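Local coordinates for protein alcohol dehydrogenase, zinc-containing (Streptococcus pneumoniae serotype 2, PDB 5YLN) that probably oxidises alcohols with NAD+ as a zinc-dependent alcohol dehydrogenase of the medium-chain, two-domain type, at residues H219-S224 against I230-D235. Residues are numbered along the deposited sequence; the frame is centred on the assembly and turned at random.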
ATOM      1  N   HIS A 219       5.709  15.999  19.274  1.00 35.71           N
ATOM      2  CA  HIS A 219       7.106  16.365  19.049  1.00 30.36           C
ATOM      3  C   HIS A 219       7.263  17.066  17.710  1.00 34.29           C
ATOM      4  O   HIS A 219       6.495  16.840  16.770  1.00 32.55           O
ATOM      5  CB  HIS A 219       8.056  15.164  19.014  1.00 32.23           C
ATOM      6  CG  HIS A 219       7.877  14.206  20.144  1.00 41.39           C
ATOM      7  ND1 HIS A 219       6.720  13.472  20.323  1.00 40.48           N
ATOM      8  CD2 HIS A 219       8.707  13.863  21.158  1.00 40.14           C
ATOM      9  CE1 HIS A 219       6.844  12.726  21.407  1.00 41.63           C
ATOM     10  NE2 HIS A 219       8.040  12.940  21.930  1.00 42.20           N
ATOM     11  N   LYS A 220       8.299  17.883  17.618  1.00 35.07           N
ATOM     12  CA  LYS A 220       8.708  18.470  16.355  1.00 40.95           C
ATOM     13  C   LYS A 220      10.109  17.991  16.018  1.00 42.35           C
ATOM     14  O   LYS A 220      10.946  17.777  16.903  1.00 43.86           O
ATOM     15  CB  LYS A 220       8.686  20.005  16.394  1.00 40.10           C
ATOM     16  CG  LYS A 220       9.666  20.627  17.395  1.00 41.00           C
ATOM     17  CD  LYS A 220       9.611  22.158  17.345  1.00 38.90           C
ATOM     18  CE  LYS A 220      10.489  22.769  18.431  1.00 42.19           C
ATOM     19  NZ  LYS A 220      10.501  24.260  18.319  1.00 50.96           N
ATOM     20  N   VAL A 221      10.361  17.831  14.726  1.00 40.10           N
ATOM     21  CA  VAL A 221      11.688  17.477  14.240  1.00 35.51           C
ATOM     22  C   VAL A 221      11.967  18.362  13.042  1.00 34.32           C
ATOM     23  O   VAL A 221      11.172  18.387  12.100  1.00 36.36           O
ATOM     24  CB  VAL A 221      11.788  15.994  13.843  1.00 42.61           C
ATOM     25  CG1 VAL A 221      13.144  15.704  13.211  1.00 38.53           C
ATOM     26  CG2 VAL A 221      11.542  15.101  15.058  1.00 42.77           C
ATOM     27  N   ASN A 222      13.066  19.108  13.084  1.00 37.84           N
ATOM     28  CA  ASN A 222      13.441  19.963  11.968  1.00 40.21           C
ATOM     29  C   ASN A 222      14.254  19.130  10.983  1.00 45.02           C
ATOM     30  O   ASN A 222      15.242  18.495  11.363  1.00 46.55           O
ATOM     31  CB  ASN A 222      14.228  21.179  12.454  1.00 45.03           C
ATOM     32  CG  ASN A 222      14.283  22.292  11.414  1.00 45.63           C
ATOM     33  OD1 ASN A 222      14.655  22.067  10.269  1.00 45.02           O
ATOM     34  ND2 ASN A 222      13.871  23.485  11.803  1.00 44.72           N
ATOM     35  N   SER A 223      13.830  19.114   9.723  1.00 52.20           N
ATOM     36  CA  SER A 223      14.444  18.256   8.720  1.00 51.17           C
ATOM     37  C   SER A 223      15.617  18.922   8.009  1.00 49.79           C
ATOM     38  O   SER A 223      16.034  18.445   6.949  1.00 47.02           O
ATOM     39  CB  SER A 223      13.396  17.808   7.703  1.00 48.02           C
ATOM     40  OG  SER A 223      12.667  18.918   7.218  1.00 55.54           O
ATOM     41  N   SER A 224      16.159  20.003   8.572  1.00 50.30           N
ATOM     42  CA  SER A 224      17.228  20.729   7.890  1.00 56.46           C
ATOM     43  C   SER A 224      18.470  19.863   7.719  1.00 59.95           C
ATOM     44  O   SER A 224      19.098  19.869   6.655  1.00 62.20           O
ATOM     45  CB  SER A 224      17.556  22.009   8.648  1.00 52.65           C
ATOM     46  OG  SER A 224      16.469  22.910   8.543  1.00 61.04           O
ATOM     47  N   ILE A 230      16.332  11.836  10.850  1.00 33.18           N
ATOM     48  CA  ILE A 230      16.077  10.401  10.770  1.00 42.02           C
ATOM     49  C   ILE A 230      16.530   9.715  12.053  1.00 37.45           C
ATOM     50  O   ILE A 230      15.777   8.941  12.660  1.00 38.99           O
ATOM     51  CB  ILE A 230      16.764   9.810   9.523  1.00 41.27           C
ATOM     52  CG1 ILE A 230      16.105  10.374   8.253  1.00 45.72           C
ATOM     53  CG2 ILE A 230      16.696   8.292   9.522  1.00 33.84           C
ATOM     54  CD1 ILE A 230      16.926  10.211   6.963  1.00 51.36           C
ATOM     55  N   LYS A 231      17.755  10.016  12.503  1.00 34.72           N
ATOM     56  CA  LYS A 231      18.222   9.523  13.799  1.00 34.22           C
ATOM     57  C   LYS A 231      17.226   9.855  14.900  1.00 43.09           C
ATOM     58  O   LYS A 231      16.805   8.983  15.660  1.00 39.41           O
ATOM     59  CB  LYS A 231      19.578  10.125  14.148  1.00 35.21           C
ATOM     60  CG  LYS A 231      20.764   9.458  13.491  1.00 66.38           C
ATOM     61  CD  LYS A 231      22.048   9.809  14.254  1.00 69.93           C
ATOM     62  CE  LYS A 231      23.202  10.159  13.322  1.00 69.56           C
ATOM     63  NZ  LYS A 231      23.469   9.075  12.342  1.00 70.94           N
ATOM     64  N   GLU A 232      16.834  11.124  14.982  1.00 45.54           N
ATOM     65  CA  GLU A 232      15.961  11.577  16.049  1.00 47.81           C
ATOM     66  C   GLU A 232      14.627  10.845  16.019  1.00 43.68           C
ATOM     67  O   GLU A 232      14.071  10.505  17.066  1.00 38.53           O
ATOM     68  CB  GLU A 232      15.759  13.088  15.928  1.00 52.14           C
ATOM     69  CG  GLU A 232      14.806  13.658  16.951  1.00 65.79           C
ATOM     70  CD  GLU A 232      14.878  15.170  17.027  1.00 74.15           C
ATOM     71  OE1 GLU A 232      15.718  15.763  16.295  1.00 76.58           O
ATOM     72  OE2 GLU A 232      14.094  15.752  17.818  1.00 69.78           O
ATOM     73  N   ILE A 233      14.102  10.579  14.826  1.00 37.99           N
ATOM     74  CA  ILE A 233      12.827   9.884  14.753  1.00 39.58           C
ATOM     75  C   ILE A 233      12.989   8.425  15.176  1.00 37.30           C
ATOM     76  O   ILE A 233      12.117   7.864  15.852  1.00 38.08           O
ATOM     77  CB  ILE A 233      12.222  10.035  13.348  1.00 40.93           C
ATOM     78  CG1 ILE A 233      11.753  11.484  13.159  1.00 36.28           C
ATOM     79  CG2 ILE A 233      11.064   9.046  13.141  1.00 35.75           C
ATOM     80  CD1 ILE A 233      11.423  11.849  11.722  1.00 37.03           C
ATOM     81  N   TYR A 234      14.118   7.797  14.827  1.00 37.44           N
ATOM     82  CA  TYR A 234      14.355   6.434  15.296  1.00 41.83           C
ATOM     83  C   TYR A 234      14.595   6.402  16.800  1.00 42.52           C
ATOM     84  O   TYR A 234      14.247   5.418  17.458  1.00 43.22           O
ATOM     85  CB  TYR A 234      15.525   5.791  14.532  1.00 45.86           C
ATOM     86  CG  TYR A 234      15.062   5.107  13.268  1.00 43.02           C
ATOM     87  CD1 TYR A 234      14.357   3.918  13.335  1.00 39.25           C
ATOM     88  CD2 TYR A 234      15.302   5.661  12.015  1.00 43.11           C
ATOM     89  CE1 TYR A 234      13.906   3.288  12.199  1.00 41.96           C
ATOM     90  CE2 TYR A 234      14.853   5.035  10.855  1.00 37.75           C
ATOM     91  CZ  TYR A 234      14.144   3.853  10.956  1.00 41.94           C
ATOM     92  OH  TYR A 234      13.689   3.203   9.824  1.00 43.83           O
ATOM     93  N   ASP A 235      15.150   7.476  17.360  1.00 42.74           N
ATOM     94  CA  ASP A 235      15.310   7.548  18.806  1.00 45.77           C
ATOM     95  C   ASP A 235      13.966   7.658  19.520  1.00 40.23           C
ATOM     96  O   ASP A 235      13.811   7.122  20.620  1.00 42.00           O
ATOM     97  CB  ASP A 235      16.225   8.722  19.162  1.00 50.58           C
ATOM     98  CG  ASP A 235      17.691   8.425  18.867  1.00 54.94           C
ATOM     99  OD1 ASP A 235      18.018   7.240  18.593  1.00 57.45           O
ATOM    100  OD2 ASP A 235      18.515   9.367  18.918  1.00 59.07           O
TER
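V221, on the edge strand of the Rossmann-type sheet, packs against E232 and I233 of the helix that follows it, a small strand-to-helix contact that is van der Waals in character. It belongs to a beta-alpha unit: the chain runs along strand 219-222 and returns nearly antiparallel in helix 226-236, the axes of the short segments lying at 157° and approaching to 9.1 Å. The valine is beta-branched, which suits an extended strand. Its CG1 is anti to the backbone N (chi1 174°), which leaves CG2 anti to the carbonyl carbon, where it meets both helix residues, 4.1 Å from CG1 of I233 and 3.8 Å from OE2 of E232. CG1 of V221 lies 4.0 Å from OE1 of E232. E232 comes from the opposite direction with an extended chain, and lays both its CG methylene and its carboxylate against the valine methyls. OE1 also forms a weak, long ion pair with K228, one turn back. I233 turns its CG1 methylene to V221, a branched aliphatic residue suited to a place between strand and neighbouring helix. K220, next to V221, points away from the helix and forms salt bridges with E210 and D206 of helix 206-214. At the strand's end, N222 OD1 accepts S224 N (3.1 Å, in the carbonyl plane on a lone pair) in an Asx turn, and S224 OG (2.6 Å, tilted 33° from that plane). V221 also touches I200 and A229, while I233 reaches V202 of strand 198-203 and F257 of helix 252-261, placing helix 226-236 over the sheet edge.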